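Local coordinates for protein sulfatase (Bacteroides fragilis CAG:558, PDB 6USS) that probably hydrolyses aryl sulfate esters as a calcium-dependent gut bacterial arylsulfatase, here in a catalytic mutant, at residues Gly499-Phe504 with Gly508-Trp513; Tyr424-Asn429 with Tyr453-Gly458. The protein carries 1 engineered substitution. All blocks are in the same frame, centred on the assembly; numbering follows the deposited sequence.

Contact 1: residues Gly499-Phe504 with Gly508-Trp513; sequences GQRPSF and GKPCPW
Arg501 lies between Trp513 and Pro510. Its guanidinium is stacked on the indole, with the planes 19° apart. CZ of Arg501 sits 3.6 Å from the centroid of the Trp513 five-membered ring, a cation-pi contact over the face. Further back along the side chain, CD of Arg501 makes a CH-pi contact with the six-membered ring of Trp513. CB of Pro510 covers the opposite face of the guanidinium. Bends at chi2 (-142°) and chi3 (-90°) turn the group side-on to Cys511, and NE and NH2 of Arg501 both donate to Cys511 O, at 3.0 and 2.9 Å. Together with the stack, this double grip would hold the guanidinium's rotation. NH2 also forms a salt bridge with Glu516.

At the other end, SG of Cys511 stands over the centre of the Phe504 ring, 3.8 Å from its centroid. CD of Pro512 meets the edge of the same ring. The backbones join through Cys511 N to Pro502 O (2.8 Å) and Phe504 N to Lys509 O (3.0 Å), a single bridge centred on Ser503 and Pro510. Gly508-Trp513 folds back on strand 503-504, which also pairs with strand 124-125. Arg495 of helix 480-496 makes a further cation-pi contact with Trp513.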
loop_
_atom_site.group_PDB
_atom_site.type_symbol
_atom_site.label_atom_id
_atom_site.label_comp_id
_atom_site.label_asym_id
_atom_site.label_seq_id
_atom_site.Cartn_x
_atom_site.Cartn_y
_atom_site.Cartn_z
ATOM N N GLY A 499 23.614 19.910 -7.358
ATOM C CA GLY A 499 22.752 20.354 -8.434
ATOM C C GLY A 499 23.433 20.251 -9.786
ATOM O O GLY A 499 24.638 20.007 -9.911
ATOM N N GLN A 500 22.636 20.450 -10.829
ATOM C CA GLN A 500 23.100 20.197 -12.180
ATOM C C GLN A 500 22.906 21.421 -13.063
ATOM O O GLN A 500 22.298 22.422 -12.680
ATOM C CB GLN A 500 22.379 18.999 -12.785
ATOM C CG GLN A 500 22.611 17.710 -12.037
ATOM C CD GLN A 500 21.861 16.571 -12.684
ATOM O OE1 GLN A 500 20.635 16.639 -12.856
ATOM N NE2 GLN A 500 22.593 15.530 -13.083
ATOM N N ARG A 501 23.428 21.319 -14.275
ATOM C CA ARG A 501 23.496 22.465 -15.157
ATOM C C ARG A 501 23.494 21.939 -16.578
ATOM O O ARG A 501 23.900 20.791 -16.816
ATOM C CB ARG A 501 24.764 23.290 -14.871
ATOM C CG ARG A 501 26.039 22.547 -15.261
ATOM C CD ARG A 501 27.227 22.749 -14.316
ATOM N NE ARG A 501 28.050 23.886 -14.687
ATOM C CZ ARG A 501 29.358 23.984 -14.474
ATOM N NH1 ARG A 501 30.022 23.004 -13.877
ATOM N NH2 ARG A 501 29.999 25.083 -14.852
ATOM N N PRO A 502 23.029 22.729 -17.534
ATOM C CA PRO A 502 23.147 22.350 -18.943
ATOM C C PRO A 502 24.581 22.528 -19.412
ATOM O O PRO A 502 25.412 23.142 -18.739
ATOM C CB PRO A 502 22.214 23.327 -19.669
ATOM C CG PRO A 502 21.509 24.112 -18.585
ATOM C CD PRO A 502 22.350 24.018 -17.363
ATOM N N SER A 503 24.852 21.989 -20.599
ATOM C CA SER A 503 26.130 22.197 -21.259
ATOM C C SER A 503 25.893 22.706 -22.680
ATOM O O SER A 503 24.829 22.494 -23.272
ATOM C CB SER A 503 26.971 20.910 -21.266
ATOM O OG SER A 503 26.377 19.933 -22.093
ATOM N N PHE A 504 26.887 23.397 -23.222
ATOM C CA PHE A 504 26.754 23.972 -24.552
ATOM C C PHE A 504 27.130 22.964 -25.633
ATOM O O PHE A 504 28.079 22.187 -25.484
ATOM C CB PHE A 504 27.627 25.217 -24.669
ATOM C CG PHE A 504 27.070 26.406 -23.954
ATOM C CD1 PHE A 504 25.813 26.894 -24.279
ATOM C CD2 PHE A 504 27.789 27.028 -22.944
ATOM C CE1 PHE A 504 25.292 27.993 -23.626
ATOM C CE2 PHE A 504 27.273 28.130 -22.289
ATOM C CZ PHE A 504 26.023 28.619 -22.638
ATOM N N GLY A 508 30.827 21.853 -25.994
ATOM C CA GLY A 508 30.718 20.648 -25.193
ATOM C C GLY A 508 30.909 20.869 -23.705
ATOM O O GLY A 508 30.678 19.943 -22.921
ATOM N N LYS A 509 31.312 22.070 -23.294
ATOM C CA LYS A 509 31.632 22.399 -21.915
ATOM C C LYS A 509 30.365 22.810 -21.150
ATOM O O LYS A 509 29.438 23.384 -21.731
ATOM C CB LYS A 509 32.679 23.523 -21.891
ATOM C CG LYS A 509 33.045 24.060 -20.491
ATOM C CD LYS A 509 34.399 24.793 -20.440
ATOM C CE LYS A 509 34.262 26.308 -20.613
ATOM N NZ LYS A 509 35.318 26.863 -21.515
ATOM N N PRO A 510 30.285 22.517 -19.849
ATOM C CA PRO A 510 29.112 22.960 -19.074
ATOM C C PRO A 510 28.903 24.467 -19.168
ATOM O O PRO A 510 29.855 25.237 -19.325
ATOM C CB PRO A 510 29.454 22.535 -17.638
ATOM C CG PRO A 510 30.379 21.385 -17.803
ATOM C CD PRO A 510 31.188 21.673 -19.048
ATOM N N CYS A 511 27.639 24.888 -19.064
ATOM C CA CYS A 511 27.349 26.314 -18.912
ATOM C C CYS A 511 27.939 26.838 -17.603
ATOM O O CYS A 511 27.871 26.155 -16.574
ATOM C CB CYS A 511 25.837 26.572 -18.917
ATOM S SG CYS A 511 24.921 25.898 -20.323
ATOM N N PRO A 512 28.521 28.037 -17.605
ATOM C CA PRO A 512 29.066 28.594 -16.356
ATOM C C PRO A 512 28.022 28.641 -15.255
ATOM O O PRO A 512 26.878 29.037 -15.480
ATOM C CB PRO A 512 29.493 30.018 -16.746
ATOM C CG PRO A 512 29.604 30.008 -18.238
ATOM C CD PRO A 512 28.663 28.957 -18.749
ATOM N N TRP A 513 28.429 28.251 -14.049
ATOM C CA TRP A 513 27.655 28.533 -12.852
ATOM C C TRP A 513 27.444 30.043 -12.769
ATOM O O TRP A 513 28.221 30.795 -13.375
ATOM C CB TRP A 513 28.391 28.035 -11.602
ATOM C CG TRP A 513 28.484 26.561 -11.432
ATOM C CD1 TRP A 513 29.625 25.836 -11.262
ATOM C CD2 TRP A 513 27.396 25.625 -11.362
ATOM N NE1 TRP A 513 29.323 24.512 -11.114
ATOM C CE2 TRP A 513 27.964 24.347 -11.174
ATOM C CE3 TRP A 513 26.002 25.741 -11.458
ATOM C CZ2 TRP A 513 27.189 23.186 -11.075
ATOM C CZ3 TRP A 513 25.231 24.592 -11.367
ATOM C CH2 TRP A 513 25.825 23.328 -11.187
#

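Contact 2: residues Tyr424-Asn429 with Tyr453-Gly458; sequences YWNFPN and YYYENG
Tyr455 reaches across to Asn426 and Pro428 with the far end of its ring. Its CB points toward the 424-429 segment. CG is placed anti to the carbonyl carbon and beside the backbone N (chi1 -73°), which sends the ring along the same course. Pro502 packs against the ring; elsewhere on the side chain Leu494 of helix 480-496 makes contact. The first atom to meet the other segment is CE2. It lies 4.2 Å from Pro428 CA and 4.3 Å from Pro428 CB, a light apolar contact. CE2 and CZ of Tyr455 are each 3.7 Å from Asn426 OD1, which sits at the ring edge, in the ring plane.

At the tip, Tyr455 OH donates to Asn426 OD1 over 2.9 Å. The hydroxyl is tilted 24° from the carbonyl plane of the amide. The two side chains cross at about a right angle, and the amide and ring planes are 55° apart. Asn426 is held at its other branch too, where ND2 bonds to Gln500. With both ends of the amide engaged, its flip is set, and the whole arrangement is buried.

Pro428 is the centre of an inverse gamma turn, closed by a weak bond from Asn429 N to Phe427 O. Here the chain leaves strand 422-427. Tyr455 follows the end of strand 449-454. Strand 441-446 lies between these two in the four-stranded antiparallel sheet, so the contact is a side-chain bridge that spans one strand at the sheet's end. Such a small C-terminal antiparallel sheet, packed beside a helix, is characteristic of the sulfatase fold.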
loop_
_atom_site.group_PDB
_atom_site.type_symbol
_atom_site.label_atom_id
_atom_site.label_comp_id
_atom_site.label_asym_id
_atom_site.label_seq_id
_atom_site.Cartn_x
_atom_site.Cartn_y
_atom_site.Cartn_z
ATOM N N TYR A 424 15.999 28.598 -3.097
ATOM C CA TYR A 424 16.676 28.229 -4.335
ATOM C C TYR A 424 15.785 27.473 -5.318
ATOM O O TYR A 424 15.033 26.571 -4.938
ATOM C CB TYR A 424 17.892 27.380 -4.044
ATOM C CG TYR A 424 18.859 27.966 -3.063
ATOM C CD1 TYR A 424 18.823 27.588 -1.728
ATOM C CD2 TYR A 424 19.843 28.857 -3.475
ATOM C CE1 TYR A 424 19.712 28.094 -0.830
ATOM C CE2 TYR A 424 20.750 29.375 -2.575
ATOM C CZ TYR A 424 20.681 28.981 -1.249
ATOM O OH TYR A 424 21.579 29.486 -0.334
ATOM N N TRP A 425 15.917 27.817 -6.599
ATOM C CA TRP A 425 15.350 27.035 -7.690
ATOM C C TRP A 425 16.441 26.697 -8.703
ATOM O O TRP A 425 17.363 27.487 -8.941
ATOM C CB TRP A 425 14.234 27.768 -8.420
ATOM C CG TRP A 425 13.080 28.213 -7.601
ATOM C CD1 TRP A 425 11.819 27.685 -7.611
ATOM C CD2 TRP A 425 13.044 29.325 -6.699
ATOM N NE1 TRP A 425 11.007 28.388 -6.764
ATOM C CE2 TRP A 425 11.732 29.401 -6.187
ATOM C CE3 TRP A 425 13.993 30.268 -6.274
ATOM C CZ2 TRP A 425 11.345 30.374 -5.259
ATOM C CZ3 TRP A 425 13.608 31.232 -5.353
ATOM C CH2 TRP A 425 12.298 31.277 -4.856
ATOM N N ASN A 426 16.317 25.520 -9.314
ATOM C CA ASN A 426 17.192 25.136 -10.412
ATOM C C ASN A 426 16.367 24.458 -11.491
ATOM O O ASN A 426 15.721 23.442 -11.224
ATOM C CB ASN A 426 18.316 24.202 -9.959
ATOM C CG ASN A 426 19.388 24.074 -11.013
ATOM O OD1 ASN A 426 19.607 25.004 -11.781
ATOM N ND2 ASN A 426 20.035 22.930 -11.080
ATOM N N PHE A 427 16.411 25.010 -12.707
ATOM C CA PHE A 427 15.742 24.436 -13.876
ATOM C C PHE A 427 16.753 24.336 -15.009
ATOM O O PHE A 427 16.736 25.144 -15.954
ATOM C CB PHE A 427 14.528 25.275 -14.296
ATOM C CG PHE A 427 13.627 24.589 -15.294
ATOM C CD1 PHE A 427 12.665 23.674 -14.869
ATOM C CD2 PHE A 427 13.734 24.868 -16.665
ATOM C CE1 PHE A 427 11.820 23.031 -15.797
ATOM C CE2 PHE A 427 12.898 24.236 -17.605
ATOM C CZ PHE A 427 11.949 23.315 -17.173
ATOM N N PRO A 428 17.646 23.371 -14.952
ATOM C CA PRO A 428 18.600 23.143 -16.046
ATOM C C PRO A 428 17.993 22.286 -17.153
ATOM O O PRO A 428 18.538 21.245 -17.531
ATOM C CB PRO A 428 19.756 22.425 -15.343
ATOM C CG PRO A 428 19.075 21.635 -14.247
ATOM C CD PRO A 428 17.815 22.403 -13.855
ATOM N N ASN A 429 16.843 22.722 -17.669
ATOM C CA ASN A 429 16.013 21.902 -18.535
ATOM C C ASN A 429 15.414 22.759 -19.644
ATOM O O ASN A 429 15.606 23.976 -19.693
ATOM C CB ASN A 429 14.906 21.221 -17.732
ATOM C CG ASN A 429 15.441 20.202 -16.780
ATOM O OD1 ASN A 429 15.898 20.543 -15.681
ATOM N ND2 ASN A 429 15.417 18.935 -17.195
ATOM N N TYR A 453 19.463 33.673 -12.934
ATOM C CA TYR A 453 20.580 33.491 -13.846
ATOM C C TYR A 453 20.145 32.592 -14.990
ATOM O O TYR A 453 19.524 31.549 -14.759
ATOM C CB TYR A 453 21.764 32.872 -13.123
ATOM C CG TYR A 453 22.855 32.365 -14.039
ATOM C CD1 TYR A 453 23.646 33.251 -14.783
ATOM C CD2 TYR A 453 23.121 30.995 -14.138
ATOM C CE1 TYR A 453 24.668 32.780 -15.609
ATOM C CE2 TYR A 453 24.149 30.516 -14.962
ATOM C CZ TYR A 453 24.920 31.413 -15.693
ATOM O OH TYR A 453 25.939 30.954 -16.513
ATOM N N TYR A 454 20.477 32.989 -16.214
ATOM C CA TYR A 454 20.026 32.286 -17.408
ATOM C C TYR A 454 21.204 31.519 -17.998
ATOM O O TYR A 454 22.168 32.126 -18.484
ATOM C CB TYR A 454 19.436 33.260 -18.418
ATOM C CG TYR A 454 18.143 33.919 -17.974
ATOM C CD1 TYR A 454 18.154 34.961 -17.048
ATOM C CD2 TYR A 454 16.908 33.504 -18.481
ATOM C CE1 TYR A 454 16.985 35.578 -16.643
ATOM C CE2 TYR A 454 15.722 34.129 -18.088
ATOM C CZ TYR A 454 15.770 35.171 -17.169
ATOM O OH TYR A 454 14.610 35.804 -16.761
ATOM N N TYR A 455 21.112 30.183 -17.956
ATOM C CA TYR A 455 22.174 29.329 -18.469
ATOM C C TYR A 455 22.457 29.593 -19.937
ATOM O O TYR A 455 23.595 29.424 -20.380
ATOM C CB TYR A 455 21.803 27.858 -18.297
ATOM C CG TYR A 455 21.862 27.335 -16.890
ATOM C CD1 TYR A 455 23.073 27.080 -16.286
ATOM C CD2 TYR A 455 20.708 27.074 -16.172
ATOM C CE1 TYR A 455 23.148 26.582 -15.011
ATOM C CE2 TYR A 455 20.772 26.570 -14.877
ATOM C CZ TYR A 455 22.002 26.323 -14.315
ATOM O OH TYR A 455 22.116 25.831 -13.045
ATOM N N GLU A 456 21.437 29.979 -20.710
ATOM C CA GLU A 456 21.596 29.973 -22.160
ATOM C C GLU A 456 22.548 31.068 -22.630
ATOM O O GLU A 456 23.275 30.869 -23.612
ATOM C CB GLU A 456 20.234 30.090 -22.864
ATOM C CG GLU A 456 20.240 29.541 -24.304
ATOM C CD GLU A 456 18.923 29.750 -25.066
ATOM O OE1 GLU A 456 17.844 29.777 -24.420
ATOM O OE2 GLU A 456 18.972 29.861 -26.321
ATOM N N ASN A 457 22.584 32.216 -21.941
ATOM C CA ASN A 457 23.506 33.268 -22.348
ATOM C C ASN A 457 24.142 34.003 -21.176
ATOM O O ASN A 457 24.726 35.067 -21.394
ATOM C CB ASN A 457 22.794 34.277 -23.247
ATOM C CG ASN A 457 21.660 34.994 -22.528
ATOM O OD1 ASN A 457 21.290 34.621 -21.408
ATOM N ND2 ASN A 457 21.108 36.031 -23.163
ATOM N N GLY A 458 24.036 33.489 -19.946
ATOM C CA GLY A 458 24.645 34.129 -18.789
ATOM C C GLY A 458 23.975 35.403 -18.317
ATOM O O GLY A 458 24.526 36.099 -17.455
#

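In the fold
The centres of contact 1 and contact 2 are 9 Å apart. Along the chain contact 2 comes first and closes before contact 1 opens. The segment 499-504 and the tail 508-513 run past the end of the four-stranded sheet and are tied to it. The join at Gln500 O is a probable hydrogen bond from Asn426 ND2, 2.8 Å long. Packing adds to this: Pro502 CD lies 3.3 Å from Tyr455 CD1, and Phe504 CZ is near Tyr455 O. Contact 1 lies away from the calcium site. Contact 2 is nearer, with the Phe427 side chain about 11 Å from the calcium ion and about 12 Å from the side chains of its ligands Asp43 and Asp322.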